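Local structure of ferric uptake regulation protein (Helicobacter pylori, 2XIG) at residues L68-T82 with R87-I101. The protein probably acts as a homodimeric global repressor of transcription, using ferrous iron as cofactor to bind the operators of the genes it silences. The protein carries 2 engineered substitutions. Numbering follows the deposited sequence.
Sequences LNFLEKENFISVLET and RRYEIAAKEHHDHII. Engineered in segment 68-82: S78 (natural residue Cys). With ZN (zinc ion), chain L; ZN (zinc ion), chain N.
Strands 77-82 and 87-91 run antiparallel at 151°, with engineered S78 and E90, then L80 and R88, as hydrogen-bonded pairs and A92 N reaching F76 O beyond them. On the face bearing V79 and E81, the Y89 ring lies between two aliphatic groups: V79 CG2 sits 4.0 Å from the ring centroid over one face, and L68 CD1, from helix 61-73, covers the opposite one. With CG anti to its carbonyl carbon (chi1 -69°), the Y89 ring leans over strand 77-82, where I77 CD1 comes within 3.5 Å of Y89 CD1. A water in the ring plane touches Y89 OH and donates to N69 OD1. Further along, E81 OE2 makes a salt bridge to R87 NH1 at 3.0 Å, while E72 OE2 makes a long one to R87 NH2. This is the wing of Fur's winged-helix DNA-binding domain, a hairpin packed on the helix before it. Its other face meets the dimerization region: L80 CD2 rests 3.9 Å from the H99 ring centroid, over that ring's face. One zinc ion joins the two domains, held closely by E90 OE2, more loosely by E90 OE1, and by H97 NE2, H99 NE2 and H42. K94 NZ forms salt bridges to E90 OE1 and E110.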
loop_
_atom_site.group_PDB
_atom_site.type_symbol
_atom_site.label_atom_id
_atom_site.label_comp_id
_atom_site.label_asym_id
_atom_site.label_seq_id
_atom_site.Cartn_x
_atom_site.Cartn_y
_atom_site.Cartn_z
ATOM N N LEU C 68 -26.090 6.155 -5.054
ATOM C CA LEU C 68 -25.461 5.719 -3.816
ATOM C C LEU C 68 -25.072 6.910 -2.947
ATOM O O LEU C 68 -25.255 6.888 -1.729
ATOM C CB LEU C 68 -24.228 4.846 -4.103
ATOM C CG LEU C 68 -24.537 3.437 -4.617
ATOM C CD1 LEU C 68 -23.270 2.694 -5.041
ATOM C CD2 LEU C 68 -25.293 2.626 -3.575
ATOM N N ASN C 69 -24.540 7.951 -3.573
ATOM C CA ASN C 69 -24.153 9.148 -2.826
ATOM C C ASN C 69 -25.341 9.816 -2.134
ATOM O O ASN C 69 -25.239 10.238 -0.988
ATOM C CB ASN C 69 -23.423 10.143 -3.727
ATOM C CG ASN C 69 -22.026 9.665 -4.113
ATOM O OD1 ASN C 69 -21.353 8.993 -3.334
ATOM N ND2 ASN C 69 -21.590 10.014 -5.320
ATOM N N PHE C 70 -26.460 9.912 -2.838
ATOM C CA PHE C 70 -27.679 10.464 -2.240
ATOM C C PHE C 70 -28.197 9.605 -1.087
ATOM O O PHE C 70 -28.452 10.097 0.019
ATOM C CB PHE C 70 -28.791 10.599 -3.279
ATOM C CG PHE C 70 -30.106 11.050 -2.690
ATOM C CD1 PHE C 70 -31.062 10.125 -2.301
ATOM C CD2 PHE C 70 -30.363 12.397 -2.491
ATOM C CE1 PHE C 70 -32.264 10.538 -1.743
ATOM C CE2 PHE C 70 -31.568 12.816 -1.933
ATOM C CZ PHE C 70 -32.515 11.885 -1.560
ATOM N N LEU C 71 -28.381 8.319 -1.365
ATOM C CA LEU C 71 -28.899 7.394 -0.373
ATOM C C LEU C 71 -28.040 7.384 0.872
ATOM O O LEU C 71 -28.547 7.268 1.980
ATOM C CB LEU C 71 -28.984 5.978 -0.950
ATOM C CG LEU C 71 -30.018 5.749 -2.049
ATOM C CD1 LEU C 71 -29.888 4.320 -2.547
ATOM C CD2 LEU C 71 -31.463 6.039 -1.526
ATOM N N GLU C 72 -26.723 7.493 0.700
ATOM C CA GLU C 72 -25.853 7.426 1.854
ATOM C C GLU C 72 -25.885 8.737 2.630
ATOM O O GLU C 72 -25.857 8.745 3.861
ATOM C CB GLU C 72 -24.422 7.049 1.443
ATOM C CG GLU C 72 -23.453 8.201 1.390
ATOM C CD GLU C 72 -22.494 8.214 2.564
ATOM O OE1 GLU C 72 -22.917 7.904 3.695
ATOM O OE2 GLU C 72 -21.301 8.520 2.346
ATOM N N LYS C 73 -25.965 9.853 1.923
ATOM C CA LYS C 73 -25.999 11.119 2.640
ATOM C C LYS C 73 -27.321 11.318 3.385
ATOM O O LYS C 73 -27.358 12.000 4.406
ATOM C CB LYS C 73 -25.654 12.289 1.727
ATOM C CG LYS C 73 -26.809 13.037 1.149
ATOM C CD LYS C 73 -26.300 14.319 0.517
ATOM C CE LYS C 73 -27.392 15.356 0.439
ATOM N NZ LYS C 73 -28.006 15.570 1.781
ATOM N N GLU C 74 -28.392 10.696 2.894
ATOM C CA GLU C 74 -29.691 10.731 3.577
ATOM C C GLU C 74 -29.935 9.519 4.493
ATOM O O GLU C 74 -31.050 9.295 4.953
ATOM C CB GLU C 74 -30.827 10.844 2.562
ATOM C CG GLU C 74 -30.791 12.122 1.711
ATOM C CD GLU C 74 -30.900 13.385 2.548
ATOM O OE1 GLU C 74 -31.685 13.397 3.521
ATOM O OE2 GLU C 74 -30.205 14.370 2.229
ATOM N N ASN C 75 -28.891 8.737 4.735
ATOM C CA ASN C 75 -28.920 7.647 5.712
ATOM C C ASN C 75 -29.842 6.466 5.389
ATOM O O ASN C 75 -30.324 5.786 6.296
ATOM C CB ASN C 75 -29.217 8.188 7.114
ATOM C CG ASN C 75 -28.126 9.115 7.623
ATOM O OD1 ASN C 75 -27.089 9.291 6.981
ATOM N ND2 ASN C 75 -28.357 9.714 8.782
ATOM N N PHE C 76 -30.076 6.217 4.103
ATOM C CA PHE C 76 -30.824 5.028 3.697
ATOM C C PHE C 76 -29.899 3.814 3.616
ATOM O O PHE C 76 -30.349 2.667 3.712
ATOM C CB PHE C 76 -31.537 5.249 2.360
ATOM C CG PHE C 76 -32.730 6.162 2.455
ATOM C CD1 PHE C 76 -33.941 5.691 2.927
ATOM C CD2 PHE C 76 -32.632 7.497 2.091
ATOM C CE1 PHE C 76 -35.040 6.534 3.025
ATOM C CE2 PHE C 76 -33.722 8.338 2.189
ATOM C CZ PHE C 76 -34.930 7.855 2.663
ATOM N N ILE C 77 -28.611 4.081 3.424
ATOM C CA ILE C 77 -27.608 3.027 3.329
ATOM C C ILE C 77 -26.358 3.449 4.095
ATOM O O ILE C 77 -26.172 4.639 4.363
ATOM C CB ILE C 77 -27.249 2.705 1.852
ATOM C CG1 ILE C 77 -26.546 3.893 1.185
ATOM C CG2 ILE C 77 -28.493 2.318 1.070
ATOM C CD1 ILE C 77 -26.172 3.656 -0.287
ATOM N N SER C 78 -25.522 2.473 4.453
ATOM C CA SER C 78 -24.253 2.714 5.132
ATOM C C SER C 78 -23.119 2.258 4.225
ATOM O O SER C 78 -23.275 1.289 3.476
ATOM C CB SER C 78 -24.174 1.904 6.428
ATOM O OG SER C 78 -25.403 1.939 7.131
ATOM N N VAL C 79 -21.982 2.942 4.322
ATOM C CA VAL C 79 -20.777 2.576 3.564
ATOM C C VAL C 79 -19.650 2.082 4.483
ATOM O O VAL C 79 -19.459 2.592 5.590
ATOM C CB VAL C 79 -20.277 3.755 2.674
ATOM C CG1 VAL C 79 -19.824 4.932 3.532
ATOM C CG2 VAL C 79 -19.159 3.301 1.741
ATOM N N LEU C 80 -18.931 1.065 4.021
ATOM C CA LEU C 80 -17.754 0.534 4.708
ATOM C C LEU C 80 -16.593 0.743 3.748
ATOM O O LEU C 80 -16.662 0.293 2.613
ATOM C CB LEU C 80 -17.935 -0.963 4.968
ATOM C CG LEU C 80 -16.805 -1.775 5.618
ATOM C CD1 LEU C 80 -16.448 -1.229 6.995
ATOM C CD2 LEU C 80 -17.176 -3.253 5.701
ATOM N N GLU C 81 -15.552 1.448 4.178
ATOM C CA GLU C 81 -14.394 1.661 3.306
ATOM C C GLU C 81 -13.156 0.947 3.845
ATOM O O GLU C 81 -12.814 1.098 5.016
ATOM C CB GLU C 81 -14.086 3.155 3.169
ATOM C CG GLU C 81 -15.310 4.038 3.014
ATOM C CD GLU C 81 -14.960 5.515 2.929
ATOM O OE1 GLU C 81 -15.672 6.329 3.558
ATOM O OE2 GLU C 81 -13.976 5.863 2.236
ATOM N N THR C 82 -12.498 0.160 2.998
ATOM C CA THR C 82 -11.126 -0.273 3.274
ATOM C C THR C 82 -10.328 -0.314 1.975
ATOM O O THR C 82 -10.897 -0.438 0.889
ATOM C CB THR C 82 -11.031 -1.659 3.979
ATOM O OG1 THR C 82 -11.202 -2.718 3.026
ATOM C CG2 THR C 82 -12.057 -1.790 5.112
ATOM N N ARG C 87 -14.889 0.505 -1.369
ATOM C CA ARG C 87 -16.136 0.940 -0.741
ATOM C C ARG C 87 -17.206 -0.122 -0.934
ATOM O O ARG C 87 -17.410 -0.610 -2.044
ATOM C CB ARG C 87 -16.609 2.278 -1.316
ATOM C CG ARG C 87 -15.765 3.472 -0.892
ATOM C CD ARG C 87 -16.199 4.761 -1.598
ATOM N NE ARG C 87 -17.327 5.414 -0.936
ATOM C CZ ARG C 87 -17.211 6.423 -0.076
ATOM N NH1 ARG C 87 -16.014 6.899 0.227
ATOM N NH2 ARG C 87 -18.290 6.956 0.480
ATOM N N ARG C 88 -17.880 -0.495 0.149
ATOM C CA ARG C 88 -18.965 -1.449 0.045
ATOM C C ARG C 88 -20.174 -0.954 0.841
ATOM O O ARG C 88 -20.016 -0.267 1.840
ATOM C CB ARG C 88 -18.520 -2.846 0.480
ATOM C CG ARG C 88 -17.632 -3.514 -0.578
ATOM C CD ARG C 88 -17.321 -4.955 -0.284
ATOM N NE ARG C 88 -17.317 -5.751 -1.512
ATOM C CZ ARG C 88 -16.390 -5.660 -2.461
ATOM N NH1 ARG C 88 -15.391 -4.808 -2.326
ATOM N NH2 ARG C 88 -16.464 -6.419 -3.547
ATOM N N TYR C 89 -21.360 -1.301 0.368
ATOM C CA TYR C 89 -22.589 -0.684 0.865
ATOM C C TYR C 89 -23.566 -1.692 1.445
ATOM O O TYR C 89 -23.601 -2.856 1.041
ATOM C CB TYR C 89 -23.280 0.092 -0.264
ATOM C CG TYR C 89 -22.532 1.328 -0.714
ATOM C CD1 TYR C 89 -22.843 2.572 -0.194
ATOM C CD2 TYR C 89 -21.510 1.249 -1.661
ATOM C CE1 TYR C 89 -22.167 3.706 -0.598
ATOM C CE2 TYR C 89 -20.822 2.376 -2.065
ATOM C CZ TYR C 89 -21.156 3.600 -1.531
ATOM O OH TYR C 89 -20.483 4.727 -1.923
ATOM N N GLU C 90 -24.384 -1.222 2.384
ATOM C CA GLU C 90 -25.412 -2.060 2.959
ATOM C C GLU C 90 -26.586 -1.194 3.379
ATOM O O GLU C 90 -26.453 0.023 3.564
ATOM C CB GLU C 90 -24.868 -2.810 4.170
ATOM C CG GLU C 90 -24.286 -1.890 5.228
ATOM C CD GLU C 90 -23.735 -2.653 6.417
ATOM O OE1 GLU C 90 -24.370 -3.648 6.831
ATOM O OE2 GLU C 90 -22.667 -2.250 6.933
ATOM N N ILE C 91 -27.736 -1.828 3.531
ATOM C CA ILE C 91 -28.935 -1.122 3.948
ATOM C C ILE C 91 -28.724 -0.619 5.381
ATOM O O ILE C 91 -28.118 -1.305 6.201
ATOM C CB ILE C 91 -30.164 -2.059 3.831
ATOM C CG1 ILE C 91 -31.475 -1.269 3.812
ATOM C CG2 ILE C 91 -30.127 -3.148 4.904
ATOM C CD1 ILE C 91 -31.679 -0.441 2.553
ATOM N N ALA C 92 -29.190 0.593 5.671
ATOM C CA ALA C 92 -28.957 1.218 6.970
ATOM C C ALA C 92 -29.844 0.617 8.060
ATOM O O ALA C 92 -29.503 0.669 9.238
ATOM C CB ALA C 92 -29.181 2.725 6.884
ATOM N N ALA C 93 -30.974 0.045 7.657
ATOM C CA ALA C 93 -31.952 -0.483 8.615
ATOM C C ALA C 93 -31.553 -1.853 9.184
ATOM O O ALA C 93 -32.257 -2.845 8.989
ATOM C CB ALA C 93 -33.325 -0.550 7.967
ATOM N N LYS C 94 -30.415 -1.881 9.879
ATOM C CA LYS C 94 -29.852 -3.082 10.503
ATOM C C LYS C 94 -29.321 -2.704 11.884
ATOM O O LYS C 94 -28.895 -1.570 12.094
ATOM C CB LYS C 94 -28.691 -3.664 9.658
ATOM C CG LYS C 94 -29.109 -4.459 8.417
ATOM C CD LYS C 94 -27.915 -4.739 7.450
ATOM C CE LYS C 94 -26.873 -5.685 8.037
ATOM N NZ LYS C 94 -25.803 -6.015 6.997
ATOM N N GLU C 95 -29.351 -3.656 12.817
ATOM C CA GLU C 95 -28.795 -3.480 14.158
ATOM C C GLU C 95 -27.336 -3.002 14.073
ATOM O O GLU C 95 -26.614 -3.354 13.132
ATOM C CB GLU C 95 -28.872 -4.817 14.920
ATOM C CG GLU C 95 -28.009 -4.930 16.184
ATOM C CD GLU C 95 -28.820 -4.966 17.479
ATOM O OE1 GLU C 95 -28.412 -4.312 18.463
ATOM O OE2 GLU C 95 -29.858 -5.658 17.518
ATOM N N HIS C 96 -26.903 -2.198 15.041
ATOM C CA HIS C 96 -25.515 -1.737 15.043
ATOM C C HIS C 96 -24.544 -2.895 15.024
ATOM O O HIS C 96 -24.687 -3.848 15.775
ATOM C CB HIS C 96 -25.176 -0.897 16.269
ATOM C CG HIS C 96 -23.709 -0.654 16.407
ATOM N ND1 HIS C 96 -23.040 0.271 15.634
ATOM C CD2 HIS C 96 -22.767 -1.260 17.169
ATOM C CE1 HIS C 96 -21.754 0.244 15.933
ATOM N NE2 HIS C 96 -21.562 -0.679 16.858
ATOM N N HIS C 97 -23.525 -2.801 14.180
ATOM C CA HIS C 97 -22.483 -3.807 14.193
ATOM C C HIS C 97 -21.192 -3.214 13.662
ATOM O O HIS C 97 -21.179 -2.192 12.968
ATOM C CB HIS C 97 -22.870 -4.989 13.310
ATOM C CG HIS C 97 -23.101 -4.601 11.886
ATOM N ND1 HIS C 97 -24.320 -4.147 11.429
ATOM C CD2 HIS C 97 -22.262 -4.559 10.825
ATOM C CE1 HIS C 97 -24.226 -3.855 10.144
ATOM N NE2 HIS C 97 -22.985 -4.091 9.759
ATOM N N ASP C 98 -20.106 -3.876 14.005
ATOM C CA ASP C 98 -18.790 -3.484 13.537
ATOM C C ASP C 98 -18.315 -4.534 12.557
ATOM O O ASP C 98 -19.061 -5.463 12.254
ATOM C CB ASP C 98 -17.889 -3.374 14.736
ATOM C CG ASP C 98 -18.465 -2.435 15.775
ATOM O OD1 ASP C 98 -18.534 -1.232 15.485
ATOM O OD2 ASP C 98 -18.863 -2.904 16.863
ATOM N N HIS C 99 -17.090 -4.400 12.047
ATOM C CA HIS C 99 -16.710 -5.236 10.918
ATOM C C HIS C 99 -15.356 -5.896 11.033
ATOM O O HIS C 99 -14.378 -5.275 11.439
ATOM C CB HIS C 99 -16.730 -4.424 9.630
ATOM C CG HIS C 99 -18.076 -3.878 9.289
ATOM N ND1 HIS C 99 -18.482 -2.618 9.674
ATOM C CD2 HIS C 99 -19.117 -4.422 8.615
ATOM C CE1 HIS C 99 -19.706 -2.401 9.234
ATOM N NE2 HIS C 99 -20.113 -3.479 8.588
ATOM N N ILE C 100 -15.329 -7.164 10.640
ATOM C CA ILE C 100 -14.098 -7.905 10.426
ATOM C C ILE C 100 -13.920 -8.036 8.910
ATOM O O ILE C 100 -14.865 -8.338 8.198
ATOM C CB ILE C 100 -14.212 -9.298 11.079
ATOM C CG1 ILE C 100 -14.134 -9.165 12.600
ATOM C CG2 ILE C 100 -13.132 -10.242 10.572
ATOM C CD1 ILE C 100 -14.766 -10.318 13.363
ATOM N N ILE C 101 -12.712 -7.794 8.417
ATOM C CA ILE C 101 -12.454 -7.842 6.975
ATOM C C ILE C 101 -11.211 -8.675 6.717
ATOM O O ILE C 101 -10.163 -8.418 7.299
ATOM C CB ILE C 101 -12.221 -6.426 6.385
ATOM C CG1 ILE C 101 -13.380 -5.483 6.729
ATOM C CG2 ILE C 101 -11.987 -6.494 4.872
ATOM C CD1 ILE C 101 -13.100 -4.608 7.927
HETATM ZN ZN ZN L . -22.043 -3.941 7.887
HETATM ZN ZN ZN N . -19.668 -1.129 17.745
HETATM O O HOH W 1 -21.305 6.963 -1.140
HETATM O O HOH W 2 -32.366 1.722 5.446
HETATM O O HOH W 3 -26.079 -0.600 8.314
#